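Long-range contact in adenine phosphoribosyltransferase (Leishmania donovani, PDB 1QB7), which probably catalyses the transfer of a phosphoribosyl group from 5-phospho-alpha-D-ribose 1-diphosphate to adenine, giving AMP and diphosphate in purine salvage: residues A[176-181]-A[203-208]. Numbering follows the deposited sequence.
Sequences SIPFLK and LSDDAL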
loop_
_atom_site.group_PDB
_atom_site.type_symbol
_atom_site.label_atom_id
_atom_site.label_comp_id
_atom_site.label_asym_id
_atom_site.label_seq_id
_atom_site.Cartn_x
_atom_site.Cartn_y
_atom_site.Cartn_z
ATOM N N SER A 176 -6.894 9.681 -14.225
ATOM C CA SER A 176 -7.724 10.820 -13.848
ATOM C C SER A 176 -9.110 10.649 -14.456
ATOM O O SER A 176 -9.269 9.986 -15.489
ATOM C CB SER A 176 -7.113 12.128 -14.338
ATOM O OG SER A 176 -6.910 12.097 -15.738
ATOM N N ILE A 177 -10.110 11.206 -13.779
ATOM C CA ILE A 177 -11.505 11.163 -14.221
ATOM C C ILE A 177 -11.889 12.635 -14.387
ATOM O O ILE A 177 -12.592 13.199 -13.545
ATOM C CB ILE A 177 -12.426 10.555 -13.132
ATOM C CG1 ILE A 177 -11.797 9.306 -12.497
ATOM C CG2 ILE A 177 -13.793 10.249 -13.723
ATOM C CD1 ILE A 177 -11.656 8.122 -13.415
ATOM N N PRO A 178 -11.455 13.270 -15.490
ATOM C CA PRO A 178 -11.739 14.688 -15.761
ATOM C C PRO A 178 -13.190 15.151 -15.584
ATOM O O PRO A 178 -13.440 16.303 -15.212
ATOM C CB PRO A 178 -11.228 14.873 -17.193
ATOM C CG PRO A 178 -11.339 13.496 -17.783
ATOM C CD PRO A 178 -10.849 12.630 -16.670
ATOM N N PHE A 179 -14.135 14.240 -15.803
ATOM C CA PHE A 179 -15.550 14.558 -15.673
ATOM C C PHE A 179 -15.896 15.053 -14.272
ATOM O O PHE A 179 -16.784 15.888 -14.104
ATOM C CB PHE A 179 -16.396 13.331 -16.012
ATOM C CG PHE A 179 -17.873 13.569 -15.925
ATOM C CD1 PHE A 179 -18.546 14.228 -16.948
ATOM C CD2 PHE A 179 -18.597 13.134 -14.820
ATOM C CE1 PHE A 179 -19.920 14.452 -16.871
ATOM C CE2 PHE A 179 -19.972 13.353 -14.734
ATOM C CZ PHE A 179 -20.634 14.013 -15.764
ATOM N N LEU A 180 -15.194 14.531 -13.271
ATOM C CA LEU A 180 -15.433 14.905 -11.884
ATOM C C LEU A 180 -14.814 16.242 -11.475
ATOM O O LEU A 180 -14.979 16.686 -10.339
ATOM C CB LEU A 180 -14.985 13.778 -10.958
ATOM C CG LEU A 180 -15.820 12.505 -11.110
ATOM C CD1 LEU A 180 -15.163 11.341 -10.388
ATOM C CD2 LEU A 180 -17.229 12.754 -10.580
ATOM N N LYS A 181 -14.081 16.858 -12.398
ATOM C CA LYS A 181 -13.466 18.175 -12.195
ATOM C C LYS A 181 -12.741 18.458 -10.870
ATOM O O LYS A 181 -12.793 19.575 -10.354
ATOM C CB LYS A 181 -14.510 19.267 -12.466
ATOM C CG LYS A 181 -14.990 19.310 -13.911
ATOM C CD LYS A 181 -16.291 20.075 -14.048
ATOM C CE LYS A 181 -16.779 20.057 -15.488
ATOM N NZ LYS A 181 -18.176 20.569 -15.608
ATOM N N LEU A 203 -2.891 8.807 -17.474
ATOM C CA LEU A 203 -3.953 8.380 -18.375
ATOM C C LEU A 203 -5.298 8.948 -17.938
ATOM O O LEU A 203 -5.566 9.082 -16.747
ATOM C CB LEU A 203 -4.047 6.851 -18.409
ATOM C CG LEU A 203 -4.967 6.260 -19.485
ATOM C CD1 LEU A 203 -4.269 6.323 -20.836
ATOM C CD2 LEU A 203 -5.339 4.821 -19.161
ATOM N N SER A 204 -6.127 9.308 -18.913
ATOM C CA SER A 204 -7.467 9.821 -18.647
ATOM C C SER A 204 -8.425 8.645 -18.811
ATOM O O SER A 204 -8.245 7.827 -19.709
ATOM C CB SER A 204 -7.839 10.907 -19.658
ATOM O OG SER A 204 -9.234 11.158 -19.623
ATOM N N ASP A 205 -9.454 8.562 -17.973
ATOM C CA ASP A 205 -10.392 7.451 -18.111
ATOM C C ASP A 205 -11.134 7.503 -19.454
ATOM O O ASP A 205 -11.762 6.527 -19.854
ATOM C CB ASP A 205 -11.365 7.370 -16.928
ATOM C CG ASP A 205 -12.466 8.397 -17.001
ATOM O OD1 ASP A 205 -12.174 9.563 -17.352
ATOM O OD2 ASP A 205 -13.624 8.034 -16.693
ATOM N N ASP A 206 -11.038 8.634 -20.154
ATOM C CA ASP A 206 -11.666 8.769 -21.462
ATOM C C ASP A 206 -10.975 7.848 -22.455
ATOM O O ASP A 206 -11.536 7.519 -23.499
ATOM C CB ASP A 206 -11.612 10.215 -21.958
ATOM C CG ASP A 206 -12.325 10.407 -23.298
ATOM O OD1 ASP A 206 -13.520 10.045 -23.395
ATOM O OD2 ASP A 206 -11.692 10.898 -24.262
ATOM N N ALA A 207 -9.760 7.425 -22.118
ATOM C CA ALA A 207 -8.999 6.524 -22.968
ATOM C C ALA A 207 -9.472 5.084 -22.794
ATOM O O ALA A 207 -9.169 4.223 -23.617
ATOM C CB ALA A 207 -7.526 6.627 -22.649
ATOM N N LEU A 208 -10.190 4.817 -21.704
ATOM C CA LEU A 208 -10.694 3.477 -21.426
ATOM C C LEU A 208 -12.008 3.270 -22.148
ATOM O O LEU A 208 -12.892 4.117 -22.098
ATOM C CB LEU A 208 -10.887 3.272 -19.925
ATOM C CG LEU A 208 -9.643 3.499 -19.064
ATOM C CD1 LEU A 208 -9.951 3.098 -17.637
ATOM C CD2 LEU A 208 -8.461 2.708 -19.601
HETATM O O HOH W 1 -13.892 11.635 -16.964
#
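Ser176 and Ser204 pair as a short parallel bridge where two strands of the type I phosphoribosyltransferase fold run out into loops beside the adenine pocket. The backbone of Ser176 grips the neighbouring strand at both ends: its N donates to Leu203 O at 2.9 Å, and its O accepts from Asp205 N at 2.9 Å. This pair of bonds illustrates how the ends of two parallel strands can be held together before their segments diverge, for a 3-10 turn begins directly after Ser204 and, one residue later than the strand end, after Ile177.

Asp205 carries most of the side-chain contact. With CG between the backbone N and the carbonyl carbon (chi1 77°), its carboxylate reaches over to residues 177-178. CD1 of Ile177 packs on Asp205 CB at 3.6 Å, the two side chains crossing at about a right angle, while Pro178 CD lies 3.4 Å from Asp205 OD1. The same CG-CD edge of the proline ring also meets Ser204, CG to OG 3.6 Å; that hydroxyl, lying anti to its own main-chain nitrogen (chi1 165°), accepts from Asp206 N in an ST turn.

Further out, Leu148 hydrogen-bonds to the backbone of Ile177 and extends the small parallel sheet, and Ile177 itself approaches the bound adenine to about 4 Å between side chain and ligand. Arg40, a residue of the adenine pocket, donates to the carbonyl oxygens of Asp205 and Leu208, tying the second turn to that site. One water completes the junction between the turns, accepting from Phe179 N at 2.9 Å and donating to Asp205 OD1 at 2.7 Å.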